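Local structure of glycosyl hydrolase, family 8 (Clostridium perfringens, 3REN) at residues Arg118-Leu123 against Leu176-Leu181; Ser145-Ala150 against Asp186-Gly191. The protein probably hydrolyses alpha-glucan chains as an alpha-amylase, using an (alpha/alpha)6-barrel related to glycoside hydrolase family 8. All blocks are in the same frame, centred on the assembly; numbering follows the deposited sequence.

Contact 1 (Arg118-Leu123 against Leu176-Leu181); sequences RIIKAL and LPTMKL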
ATOM      1  N   ARG A 118      -1.725  -1.928  -7.937  1.00 10.92           N
ATOM      2  CA  ARG A 118      -2.546  -2.349  -6.803  1.00 11.28           C
ATOM      3  C   ARG A 118      -3.967  -2.725  -7.248  1.00 11.85           C
ATOM      4  O   ARG A 118      -4.560  -3.678  -6.726  1.00 13.74           O
ATOM      5  CB  ARG A 118      -2.647  -1.253  -5.760  1.00 11.14           C
ATOM      6  CG  ARG A 118      -3.276  -1.702  -4.442  1.00 12.88           C
ATOM      7  CD  ARG A 118      -3.453  -0.560  -3.454  1.00 15.14           C
ATOM      8  NE  ARG A 118      -2.183   0.011  -2.966  1.00 14.98           N
ATOM      9  CZ  ARG A 118      -1.641   1.155  -3.390  1.00 16.50           C
ATOM     10  NH1 ARG A 118      -2.200   1.874  -4.358  1.00 15.15           N
ATOM     11  NH2 ARG A 118      -0.504   1.582  -2.851  1.00 17.12           N
ATOM     12  N   ILE A 119      -4.517  -1.947  -8.170  1.00 10.96           N
ATOM     13  CA  ILE A 119      -5.833  -2.192  -8.757  1.00 10.60           C
ATOM     14  C   ILE A 119      -5.869  -3.428  -9.661  1.00 11.28           C
ATOM     15  O   ILE A 119      -6.818  -4.223  -9.605  1.00 12.30           O
ATOM     16  CB  ILE A 119      -6.345  -0.903  -9.449  1.00 10.83           C
ATOM     17  CG1 ILE A 119      -6.728   0.088  -8.334  1.00  8.12           C
ATOM     18  CG2 ILE A 119      -7.614  -1.213 -10.357  1.00 10.30           C
ATOM     19  CD1 ILE A 119      -6.973   1.520  -8.736  1.00 11.85           C
ATOM     20  N   ILE A 120      -4.829  -3.617 -10.468  1.00 11.47           N
ATOM     21  CA  ILE A 120      -4.708  -4.816 -11.262  1.00 11.63           C
ATOM     22  C   ILE A 120      -4.691  -6.030 -10.336  1.00 12.36           C
ATOM     23  O   ILE A 120      -5.364  -7.003 -10.616  1.00 12.58           O
ATOM     24  CB  ILE A 120      -3.454  -4.782 -12.153  1.00 12.17           C
ATOM     25  CG1 ILE A 120      -3.684  -3.862 -13.347  1.00 10.14           C
ATOM     26  CG2 ILE A 120      -3.109  -6.197 -12.660  1.00 11.98           C
ATOM     27  CD1 ILE A 120      -2.396  -3.074 -13.768  1.00 12.60           C
ATOM     28  N   LYS A 121      -3.929  -5.964  -9.237  1.00 12.09           N
ATOM     29  CA  LYS A 121      -3.831  -7.078  -8.303  1.00 11.68           C
ATOM     30  C   LYS A 121      -5.200  -7.399  -7.703  1.00 11.42           C
ATOM     31  O   LYS A 121      -5.602  -8.557  -7.703  1.00 13.48           O
ATOM     32  CB  LYS A 121      -2.843  -6.764  -7.167  1.00 13.43           C
ATOM     33  CG  LYS A 121      -2.615  -7.947  -6.192  1.00 14.54           C
ATOM     34  CD  LYS A 121      -1.747  -7.472  -4.996  1.00 23.03           C
ATOM     35  CE  LYS A 121      -1.135  -8.671  -4.263  1.00 29.30           C
ATOM     36  NZ  LYS A 121      -0.470  -8.338  -2.920  1.00 33.44           N
ATOM     37  N   ALA A 122      -5.934  -6.392  -7.228  1.00 10.69           N
ATOM     38  CA  ALA A 122      -7.287  -6.606  -6.680  1.00 10.40           C
ATOM     39  C   ALA A 122      -8.229  -7.232  -7.710  1.00 10.53           C
ATOM     40  O   ALA A 122      -9.020  -8.124  -7.387  1.00 11.35           O
ATOM     41  CB  ALA A 122      -7.874  -5.296  -6.187  1.00  9.45           C
ATOM     42  N   LEU A 123      -8.132  -6.772  -8.946  1.00 10.71           N
ATOM     43  CA  LEU A 123      -8.944  -7.316 -10.056  1.00 11.61           C
ATOM     44  C   LEU A 123      -8.603  -8.769 -10.401  1.00 12.44           C
ATOM     45  O   LEU A 123      -9.507  -9.602 -10.586  1.00 13.17           O
ATOM     46  CB  LEU A 123      -8.855  -6.412 -11.283  1.00 10.81           C
ATOM     47  CG  LEU A 123      -9.616  -5.086 -11.170  1.00 12.80           C
ATOM     48  CD1 LEU A 123      -9.179  -4.162 -12.295  1.00 14.16           C
ATOM     49  CD2 LEU A 123     -11.138  -5.317 -11.216  1.00 14.55           C
ATOM     50  N   LEU A 176       5.884  -6.988  -7.366  1.00 16.44           N
ATOM     51  CA  LEU A 176       6.235  -8.275  -7.872  1.00 17.21           C
ATOM     52  C   LEU A 176       5.050  -9.242  -7.895  1.00 16.70           C
ATOM     53  O   LEU A 176       4.917  -9.927  -8.844  1.00 17.26           O
ATOM     54  CB  LEU A 176       7.355  -8.895  -7.046  1.00 18.37           C
ATOM     55  CG  LEU A 176       8.799  -8.684  -7.471  1.00 19.72           C
ATOM     56  CD1 LEU A 176       9.039  -7.580  -8.340  1.00 21.82           C
ATOM     57  CD2 LEU A 176       9.906  -9.005  -6.522  1.00 18.81           C
ATOM     58  N   PRO A 177       4.208  -9.275  -6.872  1.00 16.25           N
ATOM     59  CA  PRO A 177       3.083 -10.216  -6.897  1.00 16.91           C
ATOM     60  C   PRO A 177       2.131  -9.954  -8.059  1.00 16.02           C
ATOM     61  O   PRO A 177       1.671 -10.906  -8.680  1.00 16.07           O
ATOM     62  CB  PRO A 177       2.363  -9.982  -5.542  1.00 16.14           C
ATOM     63  CG  PRO A 177       3.460  -9.448  -4.683  1.00 17.58           C
ATOM     64  CD  PRO A 177       4.276  -8.563  -5.590  1.00 15.54           C
ATOM     65  N   THR A 178       1.843  -8.689  -8.345  1.00 15.82           N
ATOM     66  CA  THR A 178       0.982  -8.352  -9.468  1.00 15.29           C
ATOM     67  C   THR A 178       1.668  -8.779 -10.783  1.00 15.59           C
ATOM     68  O   THR A 178       1.027  -9.348 -11.665  1.00 15.75           O
ATOM     69  CB  THR A 178       0.678  -6.842  -9.467  1.00 16.46           C
ATOM     70  OG1 THR A 178       0.064  -6.470  -8.213  1.00 16.82           O
ATOM     71  CG2 THR A 178      -0.244  -6.484 -10.614  1.00 13.32           C
HETATM   72  N   MSE A 179       2.968  -8.521 -10.917  1.00 14.27           N
HETATM   73  CA  MSE A 179       3.681  -8.882 -12.153  1.00 15.19           C
HETATM   74  C   MSE A 179       3.708 -10.405 -12.369  1.00 16.05           C
HETATM   75  O   MSE A 179       3.655 -10.881 -13.500  1.00 16.95           O
HETATM   76  CB  MSE A 179       5.103  -8.294 -12.204  1.00 13.56           C
HETATM   77  CG  MSE A 179       5.112  -6.776 -12.292  1.00 14.27           C
HETATM   78 SE   MSE A 179       6.896  -6.166 -11.816  1.00 15.96          SE
HETATM   79  CE  MSE A 179       6.663  -4.243 -11.811  1.00 15.72           C
ATOM     80  N   LYS A 180       3.843 -11.150 -11.284  1.00 17.55           N
ATOM     81  CA  LYS A 180       3.737 -12.596 -11.307  1.00 18.77           C
ATOM     82  C   LYS A 180       2.335 -13.006 -11.766  1.00 19.91           C
ATOM     83  O   LYS A 180       2.200 -13.768 -12.718  1.00 20.57           O
ATOM     84  CB  LYS A 180       3.976 -13.152  -9.916  1.00 19.43           C
ATOM     85  CG  LYS A 180       3.883 -14.687  -9.838  1.00 21.80           C
ATOM     86  CD  LYS A 180       4.694 -15.187  -8.683  1.00 24.16           C
ATOM     87  CE  LYS A 180       4.619 -16.699  -8.630  1.00 25.72           C
ATOM     88  NZ  LYS A 180       5.579 -17.166  -7.624  1.00 27.59           N
ATOM     89  N   LEU A 181       1.299 -12.460 -11.186  1.00 19.98           N
ATOM     90  CA  LEU A 181      -0.015 -12.810 -11.651  1.00 21.91           C
ATOM     91  C   LEU A 181      -0.177 -12.475 -13.144  1.00 21.71           C
ATOM     92  O   LEU A 181      -0.643 -13.284 -13.896  1.00 21.67           O
ATOM     93  CB  LEU A 181      -1.041 -12.048 -10.882  1.00 21.97           C
ATOM     94  CG  LEU A 181      -1.604 -12.632  -9.624  1.00 24.73           C
ATOM     95  CD1 LEU A 181      -1.199 -13.977  -9.278  1.00 28.58           C
ATOM     96  CD2 LEU A 181      -1.809 -11.753  -8.520  1.00 25.23           C
TER

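Contact 2 (Ser145-Ala150 against Asp186-Gly191); sequences SLLKHA and DKKWEG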
ATOM      1  N   SER A 145      -2.019  -0.722 -20.922  1.00 15.22           N
ATOM      2  CA  SER A 145      -1.750   0.717 -20.843  1.00 16.21           C
ATOM      3  C   SER A 145      -0.483   1.058 -20.060  1.00 16.06           C
ATOM      4  O   SER A 145       0.213   2.017 -20.392  1.00 15.43           O
ATOM      5  CB  SER A 145      -2.937   1.441 -20.219  1.00 16.90           C
ATOM      6  OG  SER A 145      -4.069   1.271 -21.032  1.00 18.99           O
ATOM      7  N   LEU A 146      -0.195   0.298 -19.009  1.00 16.80           N
ATOM      8  CA  LEU A 146       1.078   0.466 -18.280  1.00 17.43           C
ATOM      9  C   LEU A 146       2.239   0.147 -19.199  1.00 17.92           C
ATOM     10  O   LEU A 146       3.224   0.888 -19.217  1.00 18.15           O
ATOM     11  CB  LEU A 146       1.184  -0.445 -17.066  1.00 16.22           C
ATOM     12  CG  LEU A 146       0.703   0.027 -15.709  1.00 17.16           C
ATOM     13  CD1 LEU A 146       0.863  -1.132 -14.725  1.00 13.87           C
ATOM     14  CD2 LEU A 146       1.425   1.303 -15.261  1.00 12.36           C
ATOM     15  N   LEU A 147       2.123  -0.942 -19.960  1.00 19.05           N
ATOM     16  CA  LEU A 147       3.201  -1.353 -20.894  1.00 20.61           C
ATOM     17  C   LEU A 147       3.437  -0.335 -22.011  1.00 21.06           C
ATOM     18  O   LEU A 147       4.586  -0.068 -22.389  1.00 21.19           O
ATOM     19  CB  LEU A 147       2.922  -2.714 -21.517  1.00 19.07           C
ATOM     20  CG  LEU A 147       3.117  -3.874 -20.549  1.00 22.26           C
ATOM     21  CD1 LEU A 147       2.678  -5.141 -21.216  1.00 23.15           C
ATOM     22  CD2 LEU A 147       4.558  -4.000 -20.047  1.00 22.36           C
ATOM     23  N   LYS A 148       2.341   0.174 -22.546  1.00 20.92           N
ATOM     24  CA  LYS A 148       2.361   1.201 -23.565  1.00 21.54           C
ATOM     25  C   LYS A 148       2.876   2.559 -23.090  1.00 20.74           C
ATOM     26  O   LYS A 148       3.507   3.284 -23.858  1.00 20.53           O
ATOM     27  CB  LYS A 148       0.967   1.363 -24.179  1.00 21.68           C
ATOM     28  CG  LYS A 148       0.885   2.428 -25.261  1.00 24.73           C
ATOM     29  N   HIS A 149       2.561   2.929 -21.849  1.00 19.39           N
ATOM     30  CA  HIS A 149       2.769   4.304 -21.429  1.00 18.81           C
ATOM     31  C   HIS A 149       3.813   4.510 -20.347  1.00 18.82           C
ATOM     32  O   HIS A 149       4.274   5.644 -20.145  1.00 18.98           O
ATOM     33  CB  HIS A 149       1.463   4.935 -20.964  1.00 18.83           C
ATOM     34  CG  HIS A 149       0.429   5.037 -22.036  1.00 20.83           C
ATOM     35  ND1 HIS A 149       0.632   5.746 -23.201  1.00 25.52           N
ATOM     36  CD2 HIS A 149      -0.808   4.498 -22.136  1.00 21.74           C
ATOM     37  CE1 HIS A 149      -0.447   5.657 -23.963  1.00 25.24           C
ATOM     38  NE2 HIS A 149      -1.333   4.904 -23.338  1.00 24.23           N
ATOM     39  N   ALA A 150       4.182   3.449 -19.645  1.00 17.80           N
ATOM     40  CA  ALA A 150       5.076   3.612 -18.502  1.00 18.08           C
ATOM     41  C   ALA A 150       6.349   2.790 -18.600  1.00 18.53           C
ATOM     42  O   ALA A 150       7.164   2.845 -17.680  1.00 16.79           O
ATOM     43  CB  ALA A 150       4.368   3.261 -17.223  1.00 17.12           C
ATOM     44  N   ASP A 186       0.007 -13.498 -19.445  1.00 32.44           N
ATOM     45  CA  ASP A 186       0.833 -13.218 -20.627  1.00 32.29           C
ATOM     46  C   ASP A 186       2.338 -13.149 -20.362  1.00 31.64           C
ATOM     47  O   ASP A 186       2.809 -12.353 -19.531  1.00 30.21           O
ATOM     48  CB  ASP A 186       0.395 -11.909 -21.286  1.00 33.32           C
ATOM     49  CG  ASP A 186       0.759 -11.860 -22.762  1.00 36.09           C
ATOM     50  OD1 ASP A 186       1.958 -11.989 -23.101  1.00 37.57           O
ATOM     51  OD2 ASP A 186      -0.165 -11.704 -23.588  1.00 40.00           O
ATOM     52  N   LYS A 187       3.087 -13.905 -21.138  1.00 30.24           N
ATOM     53  CA  LYS A 187       4.508 -14.042 -20.993  1.00 29.95           C
ATOM     54  C   LYS A 187       5.286 -12.751 -21.134  1.00 28.72           C
ATOM     55  O   LYS A 187       6.312 -12.638 -20.575  1.00 28.94           O
ATOM     56  CB  LYS A 187       5.054 -15.196 -21.836  1.00 30.38           C
ATOM     57  CG  LYS A 187       6.344 -14.926 -22.584  1.00 32.79           C
ATOM     58  N   LYS A 188       4.783 -11.770 -21.844  1.00 27.83           N
ATOM     59  CA  LYS A 188       5.515 -10.479 -21.911  1.00 26.37           C
ATOM     60  C   LYS A 188       5.819  -9.914 -20.514  1.00 25.38           C
ATOM     61  O   LYS A 188       6.763  -9.151 -20.347  1.00 24.54           O
ATOM     62  CB  LYS A 188       4.805  -9.415 -22.752  1.00 27.29           C
ATOM     63  CG  LYS A 188       3.367  -9.113 -22.358  1.00 27.94           C
ATOM     64  CD  LYS A 188       2.663  -8.262 -23.436  1.00 28.57           C
ATOM     65  CE  LYS A 188       1.157  -8.289 -23.172  1.00 29.89           C
ATOM     66  NZ  LYS A 188       0.387  -7.265 -23.932  1.00 29.21           N
ATOM     67  N   TRP A 189       5.020 -10.296 -19.516  1.00 23.15           N
ATOM     68  CA  TRP A 189       5.234  -9.790 -18.152  1.00 21.87           C
ATOM     69  C   TRP A 189       6.370 -10.455 -17.379  1.00 21.48           C
ATOM     70  O   TRP A 189       6.762  -9.946 -16.319  1.00 21.33           O
ATOM     71  CB  TRP A 189       3.945  -9.780 -17.342  1.00 20.63           C
ATOM     72  CG  TRP A 189       3.075  -8.610 -17.726  1.00 18.20           C
ATOM     73  CD1 TRP A 189       2.089  -8.599 -18.671  1.00 15.99           C
ATOM     74  CD2 TRP A 189       3.152  -7.287 -17.203  1.00 16.06           C
ATOM     75  NE1 TRP A 189       1.537  -7.336 -18.753  1.00 16.82           N
ATOM     76  CE2 TRP A 189       2.165  -6.519 -17.856  1.00 15.92           C
ATOM     77  CE3 TRP A 189       3.948  -6.675 -16.205  1.00 16.40           C
ATOM     78  CZ2 TRP A 189       1.960  -5.148 -17.578  1.00 15.95           C
ATOM     79  CZ3 TRP A 189       3.737  -5.321 -15.927  1.00 16.23           C
ATOM     80  CH2 TRP A 189       2.750  -4.574 -16.611  1.00 14.60           C
ATOM     81  N   GLU A 190       6.901 -11.573 -17.904  1.00 22.19           N
ATOM     82  CA  GLU A 190       8.067 -12.265 -17.300  1.00 21.42           C
ATOM     83  C   GLU A 190       9.310 -11.416 -17.337  1.00 21.17           C
ATOM     84  O   GLU A 190      10.072 -11.356 -16.351  1.00 20.63           O
ATOM     85  CB  GLU A 190       8.354 -13.603 -17.992  1.00 22.36           C
ATOM     86  CG  GLU A 190       7.254 -14.628 -17.749  1.00 25.18           C
ATOM     87  CD  GLU A 190       7.520 -15.978 -18.409  1.00 32.06           C
ATOM     88  OE1 GLU A 190       8.533 -16.126 -19.161  1.00 32.40           O
ATOM     89  OE2 GLU A 190       6.697 -16.895 -18.144  1.00 34.27           O
ATOM     90  N   GLY A 191       9.525 -10.764 -18.480  1.00 19.80           N
ATOM     91  CA  GLY A 191      10.643  -9.855 -18.627  1.00 18.93           C
ATOM     92  C   GLY A 191      10.533  -8.678 -17.667  1.00 18.45           C
ATOM     93  O   GLY A 191      11.541  -8.215 -17.124  1.00 17.78           O
TER

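Contact 1 (Arg118-Leu123 against Leu176-Leu181)
With T178 at chi1 -58°, its CG2 stands anti to the backbone N and reaches the methyl CG2 of I120, while OG1 lies beside that N and meets the stem of K121. The K121 chain leaves with CG anti to its own N (chi1 -176°) and stays extended to the tip, which carries it past the threonine and on to P177. Three touches result. T178 CG2 rests 3.5 Å from I120 CG2, methyl on methyl, the two side chains crossing at about a right angle. T178 OG1 sits 3.1 Å from K121 CB, a close approach to a carbon. Further out, K121 CE passes 3.9 Å from CB of the P177 ring. The hydroxyl of buried T178 bonds the carbonyl O of L117, one turn before K121, linking the helices beside the aliphatic contacts, and has a second, weak bond to D175 OD2. K121 NZ forms a salt bridge with OE2 of E243, at the end of helix 231-243. The local axes come within 9.1 Å at 52°, and the CA atoms of K121 and T178 are 5.1 Å apart, a tight spacing that brings the threonine close against the facing backbone. This is helix-to-helix packing in the (alpha/alpha)6-barrel: 113-130 also packs on 62-74, 78-89 and, through I120, on 133-150, while 176-185 has 188-201 against its L176 and M179.

Contact 2 (Ser145-Ala150 against Asp186-Gly191)
The nearest backbones here, at L147 and W189, keep their CA atoms 9.1 Å apart, so the last turns of helix 133-150 and the start of helix 188-201 meet through side chains alone. Both helices belong to the (alpha/alpha)6-barrel, and a CH-pi contact joins them: L147 CD2 lies over one face of the W189 indole, 4.0 Å from the centroid of the six-membered ring and 21° off its normal. The leucine fork spreads along the ring system, with CG 3.4 Å from W189 CZ2 and CD1 displaced to the pyrrole side, 3.5 Å from NE1. L146 adds a looser touch, its CD1 4.4 Å from W189 CH2. On the more exposed side the aliphatic part of K188 runs past L147, with CD 3.8 Å from the leucine's CD1. That chain starts with CG between the backbone N and the carbonyl carbon (chi1 55°), then extends to place NZ at N144, one turn before K148 on the facing helix, where it bonds OD1. W189 also touches M179, L182 and S183 of helix 176-185. Ahead of it the chain turns under a cap: D186 OD1 accepts K188 N through its anti lone pair, 3.1 Å long and nearly straight at 171°.

Contact 1 joins helix 113-130 to 176-185 and contact 2 joins 133-150 to 188-201, so the next helix along on each side makes the second contact. Their centres lie 12 Å apart, and the segments alternate along the chain. They touch directly at two points, I120 CD1 to L146 CD1 at 3.9 Å and M179 O to W189 CB at 4.0 Å, so the two contacts abut. Contact 1 is the deeper, about 12 Å from the centre of the chain against about 21 Å for contact 2. A 1,2-ethanediol, probably from the crystallisation liquor, lies about 4 Å from the side chain of P177 in contact 1.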